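Local structure of exotoxin type A (Streptococcus pyogenes phage T12, 1FNU) at residues R11-K16 with K166-Y171; E107-E112 with N136-T141; I113-V118 with L207-S212; K157-N162 with D185-P190. The protein probably acts as a superantigen toxin, bridging MHC class II molecules and T-cell receptors as its staphylococcal and streptococcal relatives do. All coordinates share one frame; numbering follows the deposited sequence.

Contact 1. Residues R11-K16 with K166-Y171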
loop_
_atom_site.group_PDB
_atom_site.type_symbol
_atom_site.label_atom_id
_atom_site.label_comp_id
_atom_site.label_asym_id
_atom_site.label_seq_id
_atom_site.Cartn_x
_atom_site.Cartn_y
_atom_site.Cartn_z
ATOM N N ARG A 11 11.704 -26.637 3.099
ATOM C CA ARG A 11 13.163 -26.697 3.238
ATOM C C ARG A 11 13.656 -25.269 3.338
ATOM O O ARG A 11 13.326 -24.431 2.464
ATOM C CB ARG A 11 13.782 -27.406 2.002
ATOM C CG ARG A 11 13.513 -29.002 1.833
ATOM C CD ARG A 11 13.933 -29.511 0.374
ATOM N NE ARG A 11 15.208 -28.828 0.114
ATOM C CZ ARG A 11 15.780 -28.543 -1.068
ATOM N NH1 ARG A 11 15.240 -28.868 -2.248
ATOM N NH2 ARG A 11 16.895 -27.826 -1.032
ATOM N N SER A 12 14.413 -24.969 4.389
ATOM C CA SER A 12 14.947 -23.594 4.594
ATOM C C SER A 12 15.921 -23.118 3.504
ATOM O O SER A 12 16.031 -21.927 3.255
ATOM C CB SER A 12 15.703 -23.463 5.937
ATOM O OG SER A 12 16.952 -24.184 5.921
ATOM N N SER A 13 16.625 -24.062 2.878
ATOM C CA SER A 13 17.647 -23.694 1.875
ATOM C C SER A 13 17.061 -23.186 0.554
ATOM O O SER A 13 17.785 -22.668 -0.224
ATOM C CB SER A 13 18.630 -24.855 1.656
ATOM O OG SER A 13 17.948 -25.985 1.189
ATOM N N LEU A 14 15.747 -23.313 0.363
ATOM C CA LEU A 14 15.054 -22.804 -0.805
ATOM C C LEU A 14 14.571 -21.350 -0.530
ATOM O O LEU A 14 14.445 -20.527 -1.459
ATOM C CB LEU A 14 13.817 -23.655 -1.125
ATOM C CG LEU A 14 13.983 -25.105 -1.655
ATOM C CD1 LEU A 14 12.657 -25.883 -1.806
ATOM C CD2 LEU A 14 14.706 -25.060 -2.986
ATOM N N VAL A 15 14.345 -21.017 0.745
ATOM C CA VAL A 15 13.862 -19.685 1.118
ATOM C C VAL A 15 14.740 -18.470 0.707
ATOM O O VAL A 15 15.923 -18.370 0.988
ATOM C CB VAL A 15 13.597 -19.621 2.654
ATOM C CG1 VAL A 15 12.884 -18.296 3.027
ATOM C CG2 VAL A 15 12.755 -20.826 3.101
ATOM N N LYS A 16 14.086 -17.512 0.074
ATOM C CA LYS A 16 14.724 -16.252 -0.269
ATOM C C LYS A 16 14.392 -15.277 0.898
ATOM O O LYS A 16 13.246 -15.113 1.324
ATOM C CB LYS A 16 14.195 -15.760 -1.656
ATOM C CG LYS A 16 14.250 -14.272 -1.909
ATOM C CD LYS A 16 14.538 -13.871 -3.415
ATOM C CE LYS A 16 13.605 -14.406 -4.542
ATOM N NZ LYS A 16 12.242 -13.580 -4.711
ATOM N N LYS A 166 20.893 -23.244 10.507
ATOM C CA LYS A 166 21.716 -24.480 10.574
ATOM C C LYS A 166 20.829 -25.720 10.189
ATOM O O LYS A 166 21.337 -26.798 9.773
ATOM C CB LYS A 166 22.274 -24.620 12.022
ATOM C CG LYS A 166 23.081 -25.859 12.314
ATOM C CD LYS A 166 23.698 -25.622 13.670
ATOM C CE LYS A 166 24.060 -26.907 14.428
ATOM N NZ LYS A 166 24.908 -26.461 15.572
ATOM N N TYR A 167 19.505 -25.565 10.267
ATOM C CA TYR A 167 18.582 -26.663 9.977
ATOM C C TYR A 167 17.914 -26.595 8.621
ATOM O O TYR A 167 17.635 -25.512 8.119
ATOM C CB TYR A 167 17.521 -26.725 11.080
ATOM C CG TYR A 167 18.196 -26.836 12.410
ATOM C CD1 TYR A 167 18.949 -27.966 12.727
ATOM C CD2 TYR A 167 18.279 -25.736 13.261
ATOM C CE1 TYR A 167 19.795 -27.991 13.865
ATOM C CE2 TYR A 167 19.133 -25.742 14.409
ATOM C CZ TYR A 167 19.875 -26.878 14.666
ATOM O OH TYR A 167 20.772 -26.857 15.665
ATOM N N GLU A 168 17.652 -27.760 8.041
ATOM C CA GLU A 168 17.007 -27.845 6.740
ATOM C C GLU A 168 15.494 -27.848 6.935
ATOM O O GLU A 168 14.761 -27.211 6.207
ATOM C CB GLU A 168 17.493 -29.130 6.023
ATOM C CG GLU A 168 16.948 -29.346 4.615
ATOM C CD GLU A 168 17.366 -28.275 3.617
ATOM O OE1 GLU A 168 18.071 -27.283 3.947
ATOM O OE2 GLU A 168 16.967 -28.422 2.453
ATOM N N THR A 169 15.020 -28.600 7.922
ATOM C CA THR A 169 13.600 -28.593 8.127
ATOM C C THR A 169 13.380 -28.501 9.612
ATOM O O THR A 169 14.287 -28.778 10.390
ATOM C CB THR A 169 12.902 -29.791 7.536
ATOM O OG1 THR A 169 13.336 -30.986 8.170
ATOM C CG2 THR A 169 13.146 -29.882 6.064
ATOM N N GLY A 170 12.203 -27.999 9.991
ATOM C CA GLY A 170 11.887 -27.854 11.401
ATOM C C GLY A 170 10.406 -27.667 11.663
ATOM O O GLY A 170 9.727 -27.046 10.863
ATOM N N TYR A 171 9.866 -28.257 12.722
ATOM C CA TYR A 171 8.473 -28.067 13.051
ATOM C C TYR A 171 8.335 -28.262 14.544
ATOM O O TYR A 171 9.237 -28.813 15.233
ATOM C CB TYR A 171 7.523 -28.940 12.223
ATOM C CG TYR A 171 7.487 -30.430 12.501
ATOM C CD1 TYR A 171 6.654 -30.965 13.479
ATOM C CD2 TYR A 171 8.321 -31.307 11.779
ATOM C CE1 TYR A 171 6.649 -32.395 13.729
ATOM C CE2 TYR A 171 8.314 -32.683 12.012
ATOM C CZ TYR A 171 7.483 -33.219 12.960
ATOM O OH TYR A 171 7.405 -34.593 13.012
#
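Ser12 N donates to Glu168 O at 2.9 Å with an N-H...O angle of 170°, and Arg11 CA makes a CA-H...O contact to the same oxygen, so the loop before helix 19-26 meets residues 168-169 backbone to backbone. Glu168 and Thr169 form a classic beta bulge, both facing Thr219 of strand 212-219 in the sheet of the beta-grasp domain. Next to the bulge, the buried Ser12 gives its OG proton to Tyr167 O at 2.7 Å, in the plane of that carbonyl; the hydroxyl lies between the backbone N and the carbonyl carbon of its own residue. One residue of the loop thus grips two consecutive carbonyls. The carboxylate of Glu168 is the second focus. Its CG stands anti to the backbone N and the chain folds at chi2 (63°), bringing OE2 to the loop. There Glu168 OE2 accepts from Arg11 NE at 3.0 Å, a salt bridge met nearly along the C-O bond and at the edge of the guanidinium. Ser13 OG donates to Glu168 OE2 at 2.9 Å on its syn lone pair. The two planar groups are only 30° apart, their chains running side by side. A third bond, from Arg11 NH2 to Ser13 OG at 3.1 Å, closes the triangle and limits rotation of the guanidinium, one face of which carries Leu14 CG 3.9 Å above its centre.

Contact 2. Residues E107-E112 with N136-T141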
loop_
_atom_site.group_PDB
_atom_site.type_symbol
_atom_site.label_atom_id
_atom_site.label_comp_id
_atom_site.label_asym_id
_atom_site.label_seq_id
_atom_site.Cartn_x
_atom_site.Cartn_y
_atom_site.Cartn_z
ATOM N N GLU A 107 -9.187 -12.209 33.019
ATOM C CA GLU A 107 -9.823 -12.716 34.283
ATOM C C GLU A 107 -9.450 -14.125 34.789
ATOM O O GLU A 107 -9.882 -15.091 34.187
ATOM C CB GLU A 107 -11.364 -12.674 34.120
ATOM C CG GLU A 107 -12.168 -12.129 35.346
ATOM C CD GLU A 107 -13.669 -11.989 35.018
ATOM O OE1 GLU A 107 -14.330 -13.040 34.800
ATOM O OE2 GLU A 107 -14.174 -10.831 34.948
ATOM N N GLY A 108 -8.733 -14.208 35.921
ATOM C CA GLY A 108 -8.305 -15.457 36.556
ATOM C C GLY A 108 -7.538 -16.443 35.675
ATOM O O GLY A 108 -7.646 -17.668 35.828
ATOM N N ASN A 109 -6.768 -15.934 34.730
ATOM C CA ASN A 109 -6.050 -16.845 33.846
ATOM C C ASN A 109 -4.602 -16.868 34.215
ATOM O O ASN A 109 -3.813 -17.549 33.581
ATOM C CB ASN A 109 -6.167 -16.419 32.403
ATOM C CG ASN A 109 -5.571 -17.416 31.493
ATOM O OD1 ASN A 109 -5.975 -18.583 31.493
ATOM N ND2 ASN A 109 -4.604 -16.991 30.699
ATOM N N HIS A 110 -4.296 -16.124 35.277
ATOM C CA HIS A 110 -2.965 -15.976 35.797
ATOM C C HIS A 110 -2.626 -17.113 36.805
ATOM O O HIS A 110 -3.501 -17.811 37.375
ATOM C CB HIS A 110 -2.831 -14.572 36.415
ATOM C CG HIS A 110 -1.454 -14.217 36.886
ATOM N ND1 HIS A 110 -0.553 -13.515 36.107
ATOM C CD2 HIS A 110 -0.845 -14.402 38.085
ATOM C CE1 HIS A 110 0.546 -13.281 36.807
ATOM N NE2 HIS A 110 0.394 -13.807 38.010
ATOM N N LEU A 111 -1.325 -17.302 36.962
ATOM C CA LEU A 111 -0.743 -18.330 37.804
ATOM C C LEU A 111 0.247 -17.709 38.793
ATOM O O LEU A 111 1.104 -16.883 38.383
ATOM C CB LEU A 111 0.013 -19.336 36.926
ATOM C CG LEU A 111 -0.667 -20.453 36.143
ATOM C CD1 LEU A 111 0.371 -21.034 35.166
ATOM C CD2 LEU A 111 -1.261 -21.489 37.087
ATOM N N GLU A 112 0.156 -18.107 40.074
ATOM C CA GLU A 112 1.101 -17.574 41.080
ATOM C C GLU A 112 2.556 -17.769 40.621
ATOM O O GLU A 112 3.349 -16.834 40.566
ATOM C CB GLU A 112 0.929 -18.262 42.465
ATOM C CG GLU A 112 -0.409 -18.020 43.237
ATOM C CD GLU A 112 -0.784 -16.512 43.519
ATOM O OE1 GLU A 112 0.089 -15.712 43.950
ATOM O OE2 GLU A 112 -1.980 -16.157 43.339
ATOM N N ASN A 136 2.981 -17.485 32.382
ATOM C CA ASN A 136 2.236 -17.035 33.556
ATOM C C ASN A 136 0.744 -17.310 33.364
ATOM O O ASN A 136 -0.044 -17.044 34.264
ATOM C CB ASN A 136 2.410 -15.523 33.783
ATOM C CG ASN A 136 3.884 -15.084 33.938
ATOM O OD1 ASN A 136 4.669 -15.717 34.635
ATOM N ND2 ASN A 136 4.241 -13.973 33.306
ATOM N N LYS A 137 0.363 -17.859 32.221
ATOM C CA LYS A 137 -1.037 -18.159 31.920
ATOM C C LYS A 137 -1.501 -19.609 32.030
ATOM O O LYS A 137 -0.811 -20.558 31.619
ATOM C CB LYS A 137 -1.390 -17.686 30.493
ATOM C CG LYS A 137 -1.183 -16.187 30.222
ATOM C CD LYS A 137 -1.575 -15.827 28.740
ATOM C CE LYS A 137 -1.216 -14.395 28.398
ATOM N NZ LYS A 137 0.273 -14.227 28.270
ATOM N N LYS A 138 -2.715 -19.774 32.554
ATOM C CA LYS A 138 -3.337 -21.086 32.692
ATOM C C LYS A 138 -3.642 -21.614 31.287
ATOM O O LYS A 138 -3.340 -22.768 30.957
ATOM C CB LYS A 138 -4.627 -20.965 33.510
ATOM C CG LYS A 138 -4.371 -20.487 35.000
ATOM C CD LYS A 138 -5.700 -20.152 35.748
ATOM C CE LYS A 138 -5.564 -19.679 37.208
ATOM N NZ LYS A 138 -7.007 -19.627 37.703
ATOM N N MET A 139 -4.296 -20.765 30.492
ATOM C CA MET A 139 -4.596 -21.084 29.110
ATOM C C MET A 139 -3.721 -20.096 28.287
ATOM O O MET A 139 -3.911 -18.847 28.298
ATOM C CB MET A 139 -6.095 -20.918 28.775
ATOM C CG MET A 139 -7.084 -21.881 29.439
ATOM S SD MET A 139 -6.990 -23.714 29.219
ATOM C CE MET A 139 -7.224 -24.150 27.475
ATOM N N VAL A 140 -2.752 -20.667 27.588
ATOM C CA VAL A 140 -1.806 -19.848 26.827
ATOM C C VAL A 140 -1.937 -20.103 25.352
ATOM O O VAL A 140 -2.258 -21.236 24.963
ATOM C CB VAL A 140 -0.418 -20.248 27.213
ATOM C CG1 VAL A 140 -0.257 -20.008 28.646
ATOM C CG2 VAL A 140 -0.234 -21.697 27.013
ATOM N N THR A 141 -1.719 -19.098 24.510
ATOM C CA THR A 141 -1.805 -19.426 23.090
ATOM C C THR A 141 -0.588 -20.237 22.686
ATOM O O THR A 141 0.438 -20.129 23.291
ATOM C CB THR A 141 -1.877 -18.184 22.126
ATOM O OG1 THR A 141 -0.624 -17.514 22.111
ATOM C CG2 THR A 141 -2.991 -17.210 22.567
#
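Lys138 N donates to Asn109 O at 2.7 Å, with an N-H...O angle of 169°, the shortest bond joining the two segments. The side chain of Asn109 continues the pairing. Asn109 CG stands anti to the backbone N (chi1 -174°), which carries the amide to Met139: Asn109 OD1 accepts from Met139 N at 2.9 Å, while its ND2 donates to Met139 O at 3.1 Å. Two bonds to a single residue's backbone fix the amide's rotation and identify its two ends. Lys138 runs the other way past Asn109, extended beyond CG, and Lys138 NZ reaches Gly108 O at 2.8 Å from above the carbonyl plane. One step further along the register, His110 and Lys137 form an antiparallel non-hydrogen-bonded pair, CA to CA 4.8 Å, flanked by a weak bond from Leu111 N to Asn136 O (3.0 Å, 123°). Leu111 CG rests on Lys138 CG at 3.9 Å. The contact lies where the chain passes from strand 96-105 of the OB-fold domain into strand 110-123 of the beta-grasp sheet, and where it leaves strand 126-135. Strand 139-141 pairs antiparallel with 206-208, Asn109 and Lys137 touch Thr104 of strand 96-105, and Lys137 NZ turns to a salt bridge with Glu144 in helix 142-157.

Contact 3. Residues I113-V118 with L207-S212. Unlike the reference sequence in segment 207-212: Asn209 (reference Ser), Lys210 (reference Asn).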
loop_
_atom_site.group_PDB
_atom_site.type_symbol
_atom_site.label_atom_id
_atom_site.label_comp_id
_atom_site.label_asym_id
_atom_site.label_seq_id
_atom_site.Cartn_x
_atom_site.Cartn_y
_atom_site.Cartn_z
ATOM N N ILE A 113 2.913 -19.004 40.303
ATOM C CA ILE A 113 4.286 -19.274 39.877
ATOM C C ILE A 113 4.240 -19.706 38.411
ATOM O O ILE A 113 3.374 -20.494 38.037
ATOM C CB ILE A 113 4.871 -20.481 40.636
ATOM C CG1 ILE A 113 4.336 -20.527 42.067
ATOM C CG2 ILE A 113 6.414 -20.400 40.606
ATOM C CD1 ILE A 113 4.607 -21.877 42.796
ATOM N N PRO A 114 5.187 -19.243 37.576
ATOM C CA PRO A 114 5.211 -19.628 36.155
ATOM C C PRO A 114 5.146 -21.156 35.958
ATOM O O PRO A 114 5.789 -21.901 36.695
ATOM C CB PRO A 114 6.552 -19.043 35.677
ATOM C CG PRO A 114 6.643 -17.773 36.436
ATOM C CD PRO A 114 6.278 -18.287 37.861
ATOM N N LYS A 115 4.376 -21.622 34.979
ATOM C CA LYS A 115 4.302 -23.044 34.729
ATOM C C LYS A 115 5.568 -23.262 33.916
ATOM O O LYS A 115 5.912 -22.447 33.060
ATOM C CB LYS A 115 3.030 -23.393 33.929
ATOM C CG LYS A 115 2.482 -24.791 34.178
ATOM C CD LYS A 115 3.419 -25.857 33.619
ATOM C CE LYS A 115 3.586 -27.088 34.534
ATOM N NZ LYS A 115 2.564 -28.165 34.565
ATOM N N LYS A 116 6.325 -24.288 34.248
ATOM C CA LYS A 116 7.534 -24.540 33.508
ATOM C C LYS A 116 7.199 -25.676 32.563
ATOM O O LYS A 116 6.628 -26.680 32.956
ATOM C CB LYS A 116 8.732 -24.882 34.446
ATOM C CG LYS A 116 9.412 -23.629 35.103
ATOM C CD LYS A 116 10.895 -23.812 35.594
ATOM C CE LYS A 116 11.044 -24.648 36.910
ATOM N NZ LYS A 116 12.503 -25.032 37.259
ATOM N N ILE A 117 7.520 -25.523 31.289
ATOM C CA ILE A 117 7.205 -26.612 30.381
ATOM C C ILE A 117 8.476 -27.112 29.716
ATOM O O ILE A 117 9.242 -26.341 29.106
ATOM C CB ILE A 117 6.164 -26.153 29.336
ATOM C CG1 ILE A 117 4.942 -25.564 30.076
ATOM C CG2 ILE A 117 5.811 -27.289 28.414
ATOM C CD1 ILE A 117 3.866 -25.098 29.143
ATOM N N VAL A 118 8.731 -28.402 29.861
ATOM C CA VAL A 118 9.923 -29.000 29.270
ATOM C C VAL A 118 9.736 -29.209 27.767
ATOM O O VAL A 118 8.713 -29.749 27.322
ATOM C CB VAL A 118 10.266 -30.309 30.016
ATOM C CG1 VAL A 118 10.952 -31.297 29.104
ATOM C CG2 VAL A 118 11.136 -29.940 31.233
ATOM N N LEU A 207 -4.106 -23.459 24.720
ATOM C CA LEU A 207 -4.201 -24.715 25.425
ATOM C C LEU A 207 -3.819 -24.609 26.831
ATOM O O LEU A 207 -3.274 -23.627 27.259
ATOM C CB LEU A 207 -3.428 -25.794 24.734
ATOM C CG LEU A 207 -2.177 -25.147 24.190
ATOM C CD1 LEU A 207 -1.288 -24.982 25.316
ATOM C CD2 LEU A 207 -1.586 -25.996 23.145
ATOM N N ASP A 208 -4.142 -25.654 27.568
ATOM C CA ASP A 208 -3.884 -25.672 29.000
ATOM C C ASP A 208 -2.373 -25.878 29.227
ATOM O O ASP A 208 -1.826 -26.925 28.875
ATOM C CB ASP A 208 -4.757 -26.818 29.481
ATOM C CG ASP A 208 -4.573 -27.190 30.953
ATOM O OD1 ASP A 208 -3.675 -26.608 31.608
ATOM O OD2 ASP A 208 -5.394 -28.097 31.376
ATOM N N ASN A 209 -1.678 -24.924 29.806
ATOM C CA ASN A 209 -0.268 -25.183 29.949
ATOM C C ASN A 209 0.181 -26.225 30.954
ATOM O O ASN A 209 1.345 -26.617 30.907
ATOM C CB ASN A 209 0.484 -23.909 30.235
ATOM C CG ASN A 209 -0.049 -23.218 31.378
ATOM O OD1 ASN A 209 -1.197 -23.358 31.657
ATOM N ND2 ASN A 209 0.754 -22.418 32.048
ATOM N N LYS A 210 -0.708 -26.690 31.839
ATOM C CA LYS A 210 -0.304 -27.677 32.831
ATOM C C LYS A 210 -0.283 -29.003 32.125
ATOM O O LYS A 210 0.565 -29.833 32.403
ATOM C CB LYS A 210 -1.324 -27.794 34.003
ATOM C CG LYS A 210 -0.767 -28.525 35.292
ATOM C CD LYS A 210 0.275 -27.620 35.956
ATOM C CE LYS A 210 -0.373 -26.234 36.368
ATOM N NZ LYS A 210 0.529 -25.021 36.735
ATOM N N THR A 211 -1.201 -29.218 31.203
ATOM C CA THR A 211 -1.243 -30.519 30.536
ATOM C C THR A 211 -0.959 -30.646 29.043
ATOM O O THR A 211 -1.387 -31.623 28.402
ATOM C CB THR A 211 -2.582 -31.200 30.769
ATOM O OG1 THR A 211 -3.608 -30.521 30.019
ATOM C CG2 THR A 211 -2.894 -31.200 32.265
ATOM N N SER A 212 -0.208 -29.716 28.483
ATOM C CA SER A 212 0.096 -29.819 27.059
ATOM C C SER A 212 1.609 -30.058 26.893
ATOM O O SER A 212 2.410 -29.521 27.631
ATOM C CB SER A 212 -0.345 -28.522 26.363
ATOM O OG SER A 212 -1.741 -28.331 26.422
#
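Ile117 and Lys115 pack against the turn at Asn209 and Lys210 in a largely buried contact of side chains on one strand with the bend between strands 206-208 and 212-219. The evidence is in the spacing: the closest CA pair, Lys115 with Lys210, is 6.8 Å apart, too wide for strand pairing, and the approach is made by side chains. Ile117 CD1 comes within 3.4 Å of Asn209 O and 3.7 Å of Asn209 CB, the two side chains crossing at about a right angle. Ile117 CG1 is anti to the carbonyl carbon (chi1 -54°), which sends CD1 into the turn while its CG2 lies 4.1 Å from Ser212 O. In the beta-grasp domain, strand 110-123 runs parallel to 212-219, and this turn leads into the latter. It is an Asx turn: Asp208 OD1 accepts from Lys210 N at 3.0 Å, from above the carboxylate plane, and Ser212 OG donates to Asp208 O at 2.8 Å, so the bend is held from within. Asn209 and Lys210 both differ from the reference sequence. Lys115, bent at three of its torsions, lies along Asn209 in the opposite direction, Lys115 CD being 3.5 Å from Asn209 O. Its amino group is less surely placed and makes at best a weak bond to Lys210 O, and its separation from the amino group of Lys210 is doubtful for the same reason.

Contact 4. Residues K157-N162 with D185-P190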
loop_
_atom_site.group_PDB
_atom_site.type_symbol
_atom_site.label_atom_id
_atom_site.label_comp_id
_atom_site.label_asym_id
_atom_site.label_seq_id
_atom_site.Cartn_x
_atom_site.Cartn_y
_atom_site.Cartn_z
ATOM N N LYS A 157 20.785 -22.416 19.567
ATOM C CA LYS A 157 21.142 -23.489 18.663
ATOM C C LYS A 157 21.152 -23.024 17.168
ATOM O O LYS A 157 21.068 -23.810 16.230
ATOM C CB LYS A 157 20.161 -24.669 18.887
ATOM C CG LYS A 157 20.201 -25.298 20.342
ATOM C CD LYS A 157 21.533 -26.166 20.549
ATOM C CE LYS A 157 21.998 -26.274 22.118
ATOM N NZ LYS A 157 22.683 -25.078 22.707
ATOM N N GLN A 158 21.235 -21.720 16.932
ATOM C CA GLN A 158 21.262 -21.343 15.554
ATOM C C GLN A 158 20.061 -21.653 14.690
ATOM O O GLN A 158 20.253 -21.877 13.494
ATOM C CB GLN A 158 22.444 -22.007 14.883
ATOM C CG GLN A 158 23.632 -21.174 14.996
ATOM C CD GLN A 158 24.668 -21.904 15.751
ATOM O OE1 GLN A 158 25.767 -22.249 15.185
ATOM N NE2 GLN A 158 24.379 -22.174 17.053
ATOM N N LEU A 159 18.851 -21.642 15.242
ATOM C CA LEU A 159 17.668 -21.989 14.441
ATOM C C LEU A 159 17.521 -21.006 13.282
ATOM O O LEU A 159 17.162 -21.399 12.185
ATOM C CB LEU A 159 16.374 -21.995 15.311
ATOM C CG LEU A 159 15.036 -22.093 14.564
ATOM C CD1 LEU A 159 15.058 -23.243 13.613
ATOM C CD2 LEU A 159 13.858 -22.255 15.521
ATOM N N TYR A 160 17.718 -19.733 13.566
ATOM C CA TYR A 160 17.646 -18.691 12.525
ATOM C C TYR A 160 18.889 -17.776 12.664
ATOM O O TYR A 160 19.507 -17.673 13.769
ATOM C CB TYR A 160 16.344 -17.830 12.659
ATOM C CG TYR A 160 14.990 -18.559 12.586
ATOM C CD1 TYR A 160 14.621 -19.316 11.480
ATOM C CD2 TYR A 160 14.073 -18.507 13.653
ATOM C CE1 TYR A 160 13.415 -19.990 11.428
ATOM C CE2 TYR A 160 12.834 -19.195 13.593
ATOM C CZ TYR A 160 12.511 -19.929 12.478
ATOM O OH TYR A 160 11.320 -20.606 12.378
ATOM N N THR A 161 19.302 -17.145 11.562
ATOM C CA THR A 161 20.384 -16.183 11.645
ATOM C C THR A 161 20.016 -15.098 10.629
ATOM O O THR A 161 19.099 -15.240 9.881
ATOM C CB THR A 161 21.801 -16.719 11.195
ATOM O OG1 THR A 161 21.781 -16.889 9.793
ATOM C CG2 THR A 161 22.217 -18.114 11.831
ATOM N N ASN A 162 20.768 -14.016 10.607
ATOM C CA ASN A 162 20.553 -13.008 9.594
ATOM C C ASN A 162 21.273 -13.698 8.380
ATOM O O ASN A 162 22.384 -13.350 7.999
ATOM C CB ASN A 162 21.247 -11.709 9.998
ATOM C CG ASN A 162 21.014 -10.615 8.995
ATOM O OD1 ASN A 162 20.167 -10.743 8.136
ATOM N ND2 ASN A 162 21.757 -9.524 9.108
ATOM N N ASP A 185 5.153 -25.319 10.879
ATOM C CA ASP A 185 6.404 -25.404 10.104
ATOM C C ASP A 185 7.335 -24.220 10.480
ATOM O O ASP A 185 6.919 -23.057 10.379
ATOM C CB ASP A 185 6.087 -25.319 8.622
ATOM C CG ASP A 185 7.190 -25.845 7.798
ATOM O OD1 ASP A 185 8.355 -25.612 8.233
ATOM O OD2 ASP A 185 6.913 -26.470 6.752
ATOM N N PHE A 186 8.550 -24.490 10.947
ATOM C CA PHE A 186 9.468 -23.415 11.280
ATOM C C PHE A 186 9.868 -22.599 10.052
ATOM O O PHE A 186 10.383 -21.510 10.192
ATOM C CB PHE A 186 10.751 -23.905 11.959
ATOM C CG PHE A 186 10.589 -24.329 13.423
ATOM C CD1 PHE A 186 9.463 -23.993 14.158
ATOM C CD2 PHE A 186 11.640 -24.954 14.087
ATOM C CE1 PHE A 186 9.360 -24.245 15.525
ATOM C CE2 PHE A 186 11.564 -25.225 15.497
ATOM C CZ PHE A 186 10.401 -24.859 16.214
ATOM N N PHE A 187 9.625 -23.133 8.864
ATOM C CA PHE A 187 10.034 -22.464 7.647
ATOM C C PHE A 187 8.903 -22.136 6.682
ATOM O O PHE A 187 7.981 -22.918 6.491
ATOM C CB PHE A 187 11.116 -23.321 6.929
ATOM C CG PHE A 187 12.344 -23.527 7.747
ATOM C CD1 PHE A 187 13.180 -22.463 8.055
ATOM C CD2 PHE A 187 12.642 -24.754 8.268
ATOM C CE1 PHE A 187 14.325 -22.608 8.910
ATOM C CE2 PHE A 187 13.799 -24.929 9.138
ATOM C CZ PHE A 187 14.621 -23.855 9.452
ATOM N N PRO A 188 8.986 -20.948 6.032
ATOM C CA PRO A 188 8.017 -20.452 5.069
ATOM C C PRO A 188 8.229 -21.077 3.685
ATOM O O PRO A 188 9.231 -21.768 3.466
ATOM C CB PRO A 188 8.363 -18.949 5.013
ATOM C CG PRO A 188 9.854 -18.986 5.013
ATOM C CD PRO A 188 10.025 -19.913 6.269
ATOM N N GLU A 189 7.309 -20.785 2.743
ATOM C CA GLU A 189 7.499 -21.184 1.347
ATOM C C GLU A 189 8.719 -20.321 0.841
ATOM O O GLU A 189 9.122 -19.325 1.497
ATOM C CB GLU A 189 6.250 -20.956 0.480
ATOM C CG GLU A 189 5.670 -19.606 0.529
ATOM C CD GLU A 189 4.565 -19.426 -0.486
ATOM O OE1 GLU A 189 3.970 -20.437 -0.974
ATOM O OE2 GLU A 189 4.313 -18.241 -0.797
ATOM N N PRO A 190 9.301 -20.673 -0.338
ATOM C CA PRO A 190 10.464 -19.954 -0.860
ATOM C C PRO A 190 10.388 -18.439 -0.975
ATOM O O PRO A 190 11.260 -17.752 -0.483
ATOM C CB PRO A 190 10.737 -20.719 -2.167
ATOM C CG PRO A 190 10.277 -22.101 -1.846
ATOM C CD PRO A 190 8.905 -21.707 -1.302
#
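Phe186 and Phe187, within an Asx turn that follows strand 182-185 of the beta-grasp domain, receive Leu159 and Tyr160 from the loop that leaves helix 142-157. The turn is defined by Asp185 OD1 accepting from Phe187 N at 2.9 Å, an N-H...O angle of 165°, while the other carboxylate oxygen, OD2, binds His10 N. All four touching residues are buried, and the nearest CA pair, Leu159 with Phe186, is 8.9 Å apart, so side chains bridge the gap. Leu159 places CG anti to its backbone N (chi1 169°), and both its methyls touch the Phe186 ring: Leu159 CD2 meets Phe186 CE2 at 3.8 Å and Leu159 CD1 meets Phe186 CD2 at 3.9 Å, CD1 also lying 4.2 Å from Phe187 CZ. Leu159 also serves its neighbour, for its CG stands over the centre of one face of the Tyr160 ring. On Tyr160 itself, the ring meets that of Phe187 obliquely, with centroids 5.9 Å apart and planes at 85°; the nearest carbons are Tyr160 CE1 and Phe187 CE1, 3.7 Å apart. Ile154 of helix 142-157 packs on both Leu159 and Tyr160, while Ile21 and Tyr22 of helix 19-26 also pack against Tyr160. Its hydroxyl has a weak further bond from Arg150 NH1. The polar end of this apolar cluster is satisfied by a short bond: Tyr160 OH donates to Phe186 O at 2.5 Å, on a lone pair of that carbonyl, with the oxygen near the plane of the tyrosine ring.

The four contacts form two neighbouring pairs far from each other. Contacts 1 and 4 have centres about 6 Å apart and are joined by backbone: Gly170 O lies 2.8 Å from Phe186 N, and Lys16 N 2.9 Å from Pro190 O, both probable hydrogen bonds. Contacts 2 and 3 have centres about 10 Å apart, share strand 110-123, and meet through the two-stranded pairing of 139-141 with 206-208, where Val140 O is 2.9 Å from Leu207 N. Between the pairs the separation is larger: the centres of contacts 1 and 2 are about 33 Å apart, on opposite sides of the chain's centre, and those of contacts 3 and 4 about 25 Å. Contacts 1 and 3 nevertheless reach the same five-stranded sheet.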